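Local coordinates for protein cadherin-5 (Gallus gallus, PDB 3PPE) that mediates calcium-dependent, mainly homophilic adhesion between endothelial cells, here represented by its two outermost extracellular cadherin domains, at residues R10-S15 with R60-K65; A67-T72 with I92-I97. All coordinates share one frame; numbering follows the deposited sequence.

In the fold
Both contacts belong to the first extracellular cadherin domain, and they come in series along the chain: contact 1 closes at residue 65 before contact 2 opens at 67. Their centres lie about 11 Å apart. Contact 1 joins two loops, one following strand 6-10 and one preceding strand 68-77; contact 2 pairs strands 68-77 and 82-95 in the mixed sheet that also holds 6-10 and 33-39. R63 of contact 1 forms a salt bridge with D96 of contact 2, and both contacts supply ligands to the same calcium ion. The sheet and loops thus converge on the calcium-bound junction, whose ions rigidify the connection to the second domain.

Contact 1 (R10-S15 with R60-K65); sequences REEIDS and RLDREK. With CA (calcium ion), chain C; CA (calcium ion), chain E.
The guanidinium of R60 meets the 10-15 loop along its edge, where I13 O lies near the plane and NE gives it a weak hydrogen bond of 3.2 Å. E12 approaches the same group obliquely, its carboxylate plane turned 27° from the guanidinium, and OE2 forms a salt bridge with R60 NH2. Bending of the E12 chain at chi2 (-69°) folds the carboxylate back over the other loop. Its second oxygen, OE1, goes to a calcium ion, so one carboxylate joins arginine and metal.

That ion is also bound by E11 OE1, D62 OD1 at 2.3 Å, E64 OE1 and a water. E11 bridges to a second calcium through OE2, at 2.3 Å. E64 crosses E11 at about a right angle and holds this second ion with both oxygens, OE1 being shared between the two metals. The oxygens crowd to 3.2 Å between E11 OE1 and E64 OE1, a closeness that the positive ions probably pay for.

Backbone N-H groups fix the acids: R63 N donates to E11 OE1 (2.9 Å) from above the carboxylate plane, and E64 N gives D62 OD1 the bond of an Asx turn. R63 NH2 forms a salt bridge with E64 OE2 on its anti lone pair; NE gives OE2 a weak bond and pairs more strongly with D96. Between the backbones, E12 N donates to L61 O at 2.7 Å, while a water ties R10 O, I13 N and L61 N together.

D99 completes the protein ligands of the first ion; D96, I97, D99 and D132 join the second. E11, L61 and R63 pack on V94 of strand 82-95, the two loops following strand 6-10 and preceding strand 68-77.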
ATOM      1  N   ARG A  10       2.964   7.072  -0.781  1.00 14.03           N
ATOM      2  CA  ARG A  10       3.129   8.117  -1.775  1.00 15.90           C
ATOM      3  C   ARG A  10       2.813   9.489  -1.207  1.00 14.52           C
ATOM      4  O   ARG A  10       1.866   9.642  -0.438  1.00 15.59           O
ATOM      5  CB  ARG A  10       2.211   7.783  -2.964  1.00 14.97           C
ATOM      6  CG  ARG A  10       2.686   8.342  -4.303  1.00 19.49           C
ATOM      7  CD  ARG A  10       1.807   7.882  -5.482  1.00 19.37           C
ATOM      8  NE  ARG A  10       0.489   8.534  -5.530  1.00 31.15           N
ATOM      9  CZ  ARG A  10      -0.692   7.950  -5.287  1.00 34.13           C
ATOM     10  NH1 ARG A  10      -0.772   6.657  -4.946  1.00 37.44           N
ATOM     11  NH2 ARG A  10      -1.814   8.673  -5.376  1.00 35.42           N
ATOM     12  N   GLU A  11       3.594  10.515  -1.572  1.00 13.23           N
ATOM     13  CA  GLU A  11       3.265  11.870  -1.149  1.00 11.97           C
ATOM     14  C   GLU A  11       2.131  12.423  -1.973  1.00 12.54           C
ATOM     15  O   GLU A  11       1.859  11.936  -3.076  1.00 11.67           O
ATOM     16  CB  GLU A  11       4.480  12.806  -1.266  1.00 12.20           C
ATOM     17  CG  GLU A  11       4.960  12.950  -2.721  1.00  9.85           C
ATOM     18  CD  GLU A  11       5.862  14.153  -2.950  1.00 14.16           C
ATOM     19  OE1 GLU A  11       5.745  15.165  -2.217  1.00 12.53           O
ATOM     20  OE2 GLU A  11       6.685  14.079  -3.882  1.00 10.68           O
ATOM     21  N   GLU A  12       1.462  13.440  -1.415  1.00 13.44           N
ATOM     22  CA  GLU A  12       0.470  14.274  -2.151  1.00 13.88           C
ATOM     23  C   GLU A  12      -0.768  13.494  -2.647  1.00 15.07           C
ATOM     24  O   GLU A  12      -1.343  13.791  -3.693  1.00 15.62           O
ATOM     25  CB  GLU A  12       1.143  15.014  -3.330  1.00 15.76           C
ATOM     26  CG  GLU A  12       2.465  15.720  -2.995  1.00 12.55           C
ATOM     27  CD  GLU A  12       2.341  16.936  -2.080  1.00 16.09           C
ATOM     28  OE1 GLU A  12       3.376  17.611  -1.894  1.00 17.77           O
ATOM     29  OE2 GLU A  12       1.273  17.249  -1.517  1.00 16.66           O
ATOM     30  N   ILE A  13      -1.163  12.489  -1.873  1.00 14.10           N
ATOM     31  CA  ILE A  13      -2.326  11.674  -2.208  1.00 15.06           C
ATOM     32  C   ILE A  13      -3.619  12.465  -2.047  1.00 16.02           C
ATOM     33  O   ILE A  13      -3.879  13.040  -0.990  1.00 16.24           O
ATOM     34  CB  ILE A  13      -2.397  10.407  -1.335  1.00 14.51           C
ATOM     35  CG1 ILE A  13      -1.197   9.500  -1.613  1.00 14.38           C
ATOM     36  CG2 ILE A  13      -3.701   9.663  -1.581  1.00 13.68           C
ATOM     37  CD1 ILE A  13      -1.033   8.380  -0.608  1.00 13.99           C
ATOM     38  N   ASP A  14      -4.426  12.490  -3.102  1.00 19.11           N
ATOM     39  CA  ASP A  14      -5.484  13.485  -3.234  1.00 22.01           C
ATOM     40  C   ASP A  14      -6.860  12.827  -3.264  1.00 21.42           C
ATOM     41  O   ASP A  14      -7.865  13.478  -3.548  1.00 22.39           O
ATOM     42  CB  ASP A  14      -5.275  14.325  -4.495  1.00 24.38           C
ATOM     43  CG  ASP A  14      -5.633  13.572  -5.762  1.00 29.93           C
ATOM     44  OD1 ASP A  14      -6.153  12.443  -5.657  1.00 38.51           O
ATOM     45  OD2 ASP A  14      -5.393  14.112  -6.862  1.00 38.99           O
ATOM     46  N   SER A  15      -6.896  11.531  -2.968  1.00 19.95           N
ATOM     47  CA  SER A  15      -8.140  10.865  -2.598  1.00 19.43           C
ATOM     48  C   SER A  15      -8.423  11.017  -1.107  1.00 19.37           C
ATOM     49  O   SER A  15      -7.584  11.509  -0.353  1.00 18.93           O
ATOM     50  CB  SER A  15      -8.086   9.383  -2.976  1.00 19.20           C
ATOM     51  OG  SER A  15      -6.944   8.756  -2.421  1.00 18.87           O
ATOM     52  N   ARG A  60      -2.317  14.409   4.262  1.00 18.18           N
ATOM     53  CA  ARG A  60      -1.566  14.353   3.019  1.00 18.27           C
ATOM     54  C   ARG A  60      -0.119  14.726   3.336  1.00 16.52           C
ATOM     55  O   ARG A  60       0.142  15.620   4.161  1.00 16.76           O
ATOM     56  CB  ARG A  60      -2.126  15.335   2.004  1.00 18.52           C
ATOM     57  CG  ARG A  60      -3.457  14.920   1.447  1.00 23.76           C
ATOM     58  CD  ARG A  60      -3.899  15.918   0.397  1.00 29.18           C
ATOM     59  NE  ARG A  60      -2.849  16.067  -0.617  1.00 34.87           N
ATOM     60  CZ  ARG A  60      -2.043  17.118  -0.754  1.00 35.26           C
ATOM     61  NH1 ARG A  60      -2.132  18.187   0.044  1.00 37.68           N
ATOM     62  NH2 ARG A  60      -1.145  17.104  -1.718  1.00 34.75           N
ATOM     63  N   LEU A  61       0.804  14.028   2.688  1.00 15.56           N
ATOM     64  CA  LEU A  61       2.217  14.165   2.964  1.00 15.60           C
ATOM     65  C   LEU A  61       2.997  14.858   1.805  1.00 15.31           C
ATOM     66  O   LEU A  61       2.690  14.678   0.637  1.00 15.56           O
ATOM     67  CB  LEU A  61       2.813  12.769   3.227  1.00 15.55           C
ATOM     68  CG  LEU A  61       2.158  11.959   4.359  1.00 16.21           C
ATOM     69  CD1 LEU A  61       2.650  10.510   4.333  1.00 14.43           C
ATOM     70  CD2 LEU A  61       2.398  12.648   5.715  1.00 16.26           C
ATOM     71  N   ASP A  62       4.020  15.610   2.157  1.00 15.25           N
ATOM     72  CA  ASP A  62       4.865  16.242   1.165  1.00 15.30           C
ATOM     73  C   ASP A  62       6.260  15.743   1.409  1.00 15.11           C
ATOM     74  O   ASP A  62       6.863  16.106   2.404  1.00 15.02           O
ATOM     75  CB  ASP A  62       4.800  17.756   1.364  1.00 15.60           C
ATOM     76  CG  ASP A  62       5.648  18.531   0.357  1.00 15.56           C
ATOM     77  OD1 ASP A  62       6.245  17.939  -0.578  1.00 11.47           O
ATOM     78  OD2 ASP A  62       5.696  19.753   0.521  1.00 17.11           O
ATOM     79  N   ARG A  63       6.778  14.899   0.519  1.00 14.09           N
ATOM     80  CA  ARG A  63       8.167  14.410   0.650  1.00 13.82           C
ATOM     81  C   ARG A  63       9.196  15.556   0.733  1.00 14.12           C
ATOM     82  O   ARG A  63      10.232  15.434   1.397  1.00 13.97           O
ATOM     83  CB  ARG A  63       8.520  13.452  -0.503  1.00 12.51           C
ATOM     84  CG  ARG A  63       9.776  12.627  -0.277  1.00 11.53           C
ATOM     85  CD  ARG A  63      10.415  12.274  -1.630  1.00 13.37           C
ATOM     86  NE  ARG A  63      10.915  13.501  -2.300  1.00 14.64           N
ATOM     87  CZ  ARG A  63      12.106  14.049  -2.040  1.00 15.14           C
ATOM     88  NH1 ARG A  63      12.901  13.499  -1.153  1.00 12.25           N
ATOM     89  NH2 ARG A  63      12.479  15.180  -2.624  1.00 12.86           N
ATOM     90  N   GLU A  64       8.897  16.672   0.095  1.00 13.55           N
ATOM     91  CA  GLU A  64       9.831  17.802   0.105  1.00 14.85           C
ATOM     92  C   GLU A  64       9.870  18.548   1.449  1.00 15.90           C
ATOM     93  O   GLU A  64      10.789  19.317   1.701  1.00 15.87           O
ATOM     94  CB  GLU A  64       9.539  18.771  -1.050  1.00 13.86           C
ATOM     95  CG  GLU A  64      10.042  18.268  -2.410  1.00 13.02           C
ATOM     96  CD  GLU A  64       9.246  17.131  -2.997  1.00 13.12           C
ATOM     97  OE1 GLU A  64       7.997  17.228  -3.135  1.00 13.20           O
ATOM     98  OE2 GLU A  64       9.869  16.112  -3.370  1.00 16.72           O
ATOM     99  N   LYS A  65       8.882  18.293   2.311  1.00 16.61           N
ATOM    100  CA  LYS A  65       8.893  18.781   3.701  1.00 17.22           C
ATOM    101  C   LYS A  65       9.585  17.766   4.622  1.00 17.35           C
ATOM    102  O   LYS A  65      10.481  18.114   5.397  1.00 16.79           O
ATOM    103  CB  LYS A  65       7.450  18.865   4.154  1.00 18.92           C
ATOM    104  CG  LYS A  65       7.008  20.175   4.734  1.00 25.85           C
ATOM    105  CD  LYS A  65       6.763  21.192   3.604  1.00 31.55           C
ATOM    106  CE  LYS A  65       5.655  22.181   3.988  1.00 34.33           C
ATOM    107  NZ  LYS A  65       5.993  23.557   3.510  1.00 35.88           N
TER
HETATM  108 CA    CA C 401       5.736  17.463  -2.737  1.00 14.73          CA
HETATM  109 CA    CA E 403       8.214  15.343  -5.112  1.00 12.25          CA
HETATM  110  O   HOH W   1       0.110  11.630   0.779  1.00 10.27           O
HETATM  111  O   HOH W   2       6.140  19.779  -3.467  1.00 13.89           O

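Contact 2 (A67-T72 with I92-I97); sequences AEYELT and IKVSDI. With CA (calcium ion), chain E.
Y69 and V94 meet within the buried side of an antiparallel strand pair: V94 CG2 lies at the edge of the tyrosine ring, close to its plane and 3.7 Å from CE1. With CG anti to the carbonyl carbon (chi1 -62°), the Y69 ring is placed alongside strand 82-95. Farther along, L71 CD1 packs against I92 CD1 at 3.9 Å, continuing the apolar side toward I37 of strand 33-39.

The backbones run at 169° to each other. Y69 and I92 form a hydrogen-bonded pair, Y69 N to I92 O at 2.9 Å and I92 N to Y69 O at 2.8 Å. Nearer the calcium end, V94 N donates to A67 O, its N-H bond nearly straight at 165°, and a water lies close to both A67 O and V94 O.

On the other face the packing is sparser. E68 and K93, a non-hydrogen-bonded pair, lie side by side and point the same way, with E68 OE1 and K93 NZ joined in a salt bridge; both residues are partly exposed. Beyond S95 the chain leaves the strand: D96 OD2 binds calcium at 2.3 Å, and I97 lends its backbone O.

The strand and the loop after it thus combine an apolar face, a charge-paired face and metal ligands. V94, touching both Y69 and the calcium ligand E11, probably ties the ion site to the core.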
ATOM      1  N   ALA A  67      10.857  13.480   4.366  1.00 13.72           N
ATOM      2  CA  ALA A  67      10.909  12.395   3.380  1.00 14.82           C
ATOM      3  C   ALA A  67      10.746  11.005   3.998  1.00 15.99           C
ATOM      4  O   ALA A  67      10.525  10.004   3.288  1.00 16.80           O
ATOM      5  CB  ALA A  67      12.197  12.485   2.593  1.00 14.65           C
ATOM      6  N   GLU A  68      10.888  10.925   5.315  1.00 16.20           N
ATOM      7  CA  GLU A  68      10.719   9.644   6.019  1.00 17.97           C
ATOM      8  C   GLU A  68      10.523   9.880   7.524  1.00 15.96           C
ATOM      9  O   GLU A  68      10.815  10.967   8.019  1.00 15.25           O
ATOM     10  CB  GLU A  68      11.886   8.678   5.742  1.00 17.58           C
ATOM     11  CG  GLU A  68      13.180   9.124   6.346  1.00 21.75           C
ATOM     12  CD  GLU A  68      14.337   8.164   6.059  1.00 23.63           C
ATOM     13  OE1 GLU A  68      14.541   7.803   4.867  1.00 31.19           O
ATOM     14  OE2 GLU A  68      15.068   7.811   7.013  1.00 27.23           O
ATOM     15  N   TYR A  69       9.982   8.863   8.205  1.00 14.87           N
ATOM     16  CA  TYR A  69       9.587   8.928   9.609  1.00 14.42           C
ATOM     17  C   TYR A  69      10.074   7.641  10.296  1.00 14.52           C
ATOM     18  O   TYR A  69       9.792   6.558   9.820  1.00 13.36           O
ATOM     19  CB  TYR A  69       8.061   9.014   9.762  1.00 14.55           C
ATOM     20  CG  TYR A  69       7.415  10.251   9.140  1.00 16.25           C
ATOM     21  CD1 TYR A  69       7.122  10.312   7.764  1.00 15.74           C
ATOM     22  CD2 TYR A  69       7.103  11.354   9.922  1.00 14.02           C
ATOM     23  CE1 TYR A  69       6.530  11.489   7.188  1.00 14.45           C
ATOM     24  CE2 TYR A  69       6.516  12.485   9.369  1.00 12.30           C
ATOM     25  CZ  TYR A  69       6.231  12.548   8.009  1.00 13.97           C
ATOM     26  OH  TYR A  69       5.648  13.700   7.478  1.00 13.61           O
ATOM     27  N   GLU A  70      10.790   7.807  11.405  1.00 13.96           N
ATOM     28  CA  GLU A  70      11.310   6.726  12.240  1.00 16.88           C
ATOM     29  C   GLU A  70      10.299   6.406  13.340  1.00 14.11           C
ATOM     30  O   GLU A  70       9.958   7.265  14.156  1.00 13.72           O
ATOM     31  CB  GLU A  70      12.672   7.148  12.854  1.00 16.36           C
ATOM     32  CG  GLU A  70      13.697   7.539  11.768  1.00 19.71           C
ATOM     33  CD  GLU A  70      15.147   7.620  12.240  1.00 23.44           C
ATOM     34  OE1 GLU A  70      15.367   8.088  13.377  1.00 29.88           O
ATOM     35  OE2 GLU A  70      16.075   7.216  11.455  1.00 32.33           O
ATOM     36  N   LEU A  71       9.791   5.186  13.337  1.00 13.59           N
ATOM     37  CA  LEU A  71       8.846   4.791  14.365  1.00 13.19           C
ATOM     38  C   LEU A  71       9.281   3.487  15.041  1.00 13.13           C
ATOM     39  O   LEU A  71      10.194   2.810  14.569  1.00 12.45           O
ATOM     40  CB  LEU A  71       7.435   4.642  13.773  1.00 13.36           C
ATOM     41  CG  LEU A  71       6.577   5.887  13.460  1.00 12.21           C
ATOM     42  CD1 LEU A  71       7.032   6.590  12.158  1.00 12.52           C
ATOM     43  CD2 LEU A  71       5.164   5.407  13.266  1.00 12.31           C
ATOM     44  N   THR A  72       8.614   3.143  16.144  1.00 12.32           N
ATOM     45  CA  THR A  72       8.898   1.899  16.844  1.00 11.87           C
ATOM     46  C   THR A  72       7.580   1.224  17.135  1.00 12.18           C
ATOM     47  O   THR A  72       6.638   1.866  17.590  1.00 11.55           O
ATOM     48  CB  THR A  72       9.688   2.128  18.156  1.00 12.35           C
ATOM     49  OG1 THR A  72      10.931   2.742  17.828  1.00 13.07           O
ATOM     50  CG2 THR A  72       9.994   0.804  18.860  1.00 11.41           C
ATOM     51  N   ILE A  92       8.864   4.652   7.972  1.00 11.21           N
ATOM     52  CA  ILE A  92       7.850   4.921   6.972  1.00 10.49           C
ATOM     53  C   ILE A  92       8.509   5.898   5.977  1.00 11.32           C
ATOM     54  O   ILE A  92       8.848   7.021   6.343  1.00 10.46           O
ATOM     55  CB  ILE A  92       6.552   5.548   7.599  1.00 10.29           C
ATOM     56  CG1 ILE A  92       5.820   4.539   8.535  1.00  6.94           C
ATOM     57  CG2 ILE A  92       5.612   5.959   6.449  1.00  7.58           C
ATOM     58  CD1 ILE A  92       4.670   5.185   9.343  1.00 10.08           C
ATOM     59  N   LYS A  93       8.684   5.452   4.738  1.00 13.15           N
ATOM     60  CA  LYS A  93       9.329   6.247   3.659  1.00 14.11           C
ATOM     61  C   LYS A  93       8.248   6.915   2.842  1.00 13.56           C
ATOM     62  O   LYS A  93       7.279   6.261   2.486  1.00 12.73           O
ATOM     63  CB  LYS A  93      10.090   5.300   2.726  1.00 14.81           C
ATOM     64  CG  LYS A  93      11.323   4.678   3.361  1.00 19.46           C
ATOM     65  CD  LYS A  93      12.580   5.491   3.035  1.00 23.61           C
ATOM     66  CE  LYS A  93      13.821   4.943   3.771  1.00 25.53           C
ATOM     67  NZ  LYS A  93      14.986   5.859   3.554  1.00 28.61           N
ATOM     68  N   VAL A  94       8.395   8.212   2.543  1.00 13.22           N
ATOM     69  CA  VAL A  94       7.409   8.921   1.684  1.00 12.71           C
ATOM     70  C   VAL A  94       7.964   8.845   0.262  1.00 12.82           C
ATOM     71  O   VAL A  94       9.043   9.381  -0.005  1.00 12.73           O
ATOM     72  CB  VAL A  94       7.191  10.406   2.119  1.00 12.32           C
ATOM     73  CG1 VAL A  94       6.075  11.128   1.263  1.00 12.80           C
ATOM     74  CG2 VAL A  94       6.824  10.481   3.649  1.00 12.99           C
ATOM     75  N   SER A  95       7.224   8.202  -0.629  1.00 12.33           N
ATOM     76  CA  SER A  95       7.635   7.957  -2.021  1.00 13.04           C
ATOM     77  C   SER A  95       7.380   9.208  -2.844  1.00 12.32           C
ATOM     78  O   SER A  95       6.320   9.788  -2.773  1.00 12.48           O
ATOM     79  CB  SER A  95       6.827   6.798  -2.628  1.00 12.78           C
ATOM     80  OG  SER A  95       6.901   5.669  -1.772  1.00 18.71           O
ATOM     81  N   ASP A  96       8.378   9.602  -3.628  1.00 12.81           N
ATOM     82  CA  ASP A  96       8.373  10.846  -4.387  1.00 12.67           C
ATOM     83  C   ASP A  96       7.435  10.824  -5.593  1.00 12.56           C
ATOM     84  O   ASP A  96       7.465   9.889  -6.380  1.00 13.65           O
ATOM     85  CB  ASP A  96       9.805  11.094  -4.903  1.00 11.83           C
ATOM     86  CG  ASP A  96      10.000  12.498  -5.446  1.00 12.39           C
ATOM     87  OD1 ASP A  96      10.595  12.636  -6.540  1.00 15.90           O
ATOM     88  OD2 ASP A  96       9.575  13.477  -4.793  1.00  7.70           O
ATOM     89  N   ILE A  97       6.661  11.884  -5.785  1.00 11.96           N
ATOM     90  CA  ILE A  97       6.082  12.120  -7.085  1.00 11.56           C
ATOM     91  C   ILE A  97       6.815  13.303  -7.731  1.00 11.48           C
ATOM     92  O   ILE A  97       7.442  14.128  -7.039  1.00 11.42           O
ATOM     93  CB  ILE A  97       4.511  12.356  -7.046  1.00 11.82           C
ATOM     94  CG1 ILE A  97       4.117  13.687  -6.397  1.00 11.05           C
ATOM     95  CG2 ILE A  97       3.771  11.103  -6.390  1.00 10.79           C
ATOM     96  CD1 ILE A  97       2.678  14.172  -6.798  1.00 10.74           C
TER
HETATM   97 CA    CA E 403       8.214  15.343  -5.112  1.00 12.25          CA
HETATM   98  O   HOH W   3      11.480   9.097   0.914  1.00 22.97           O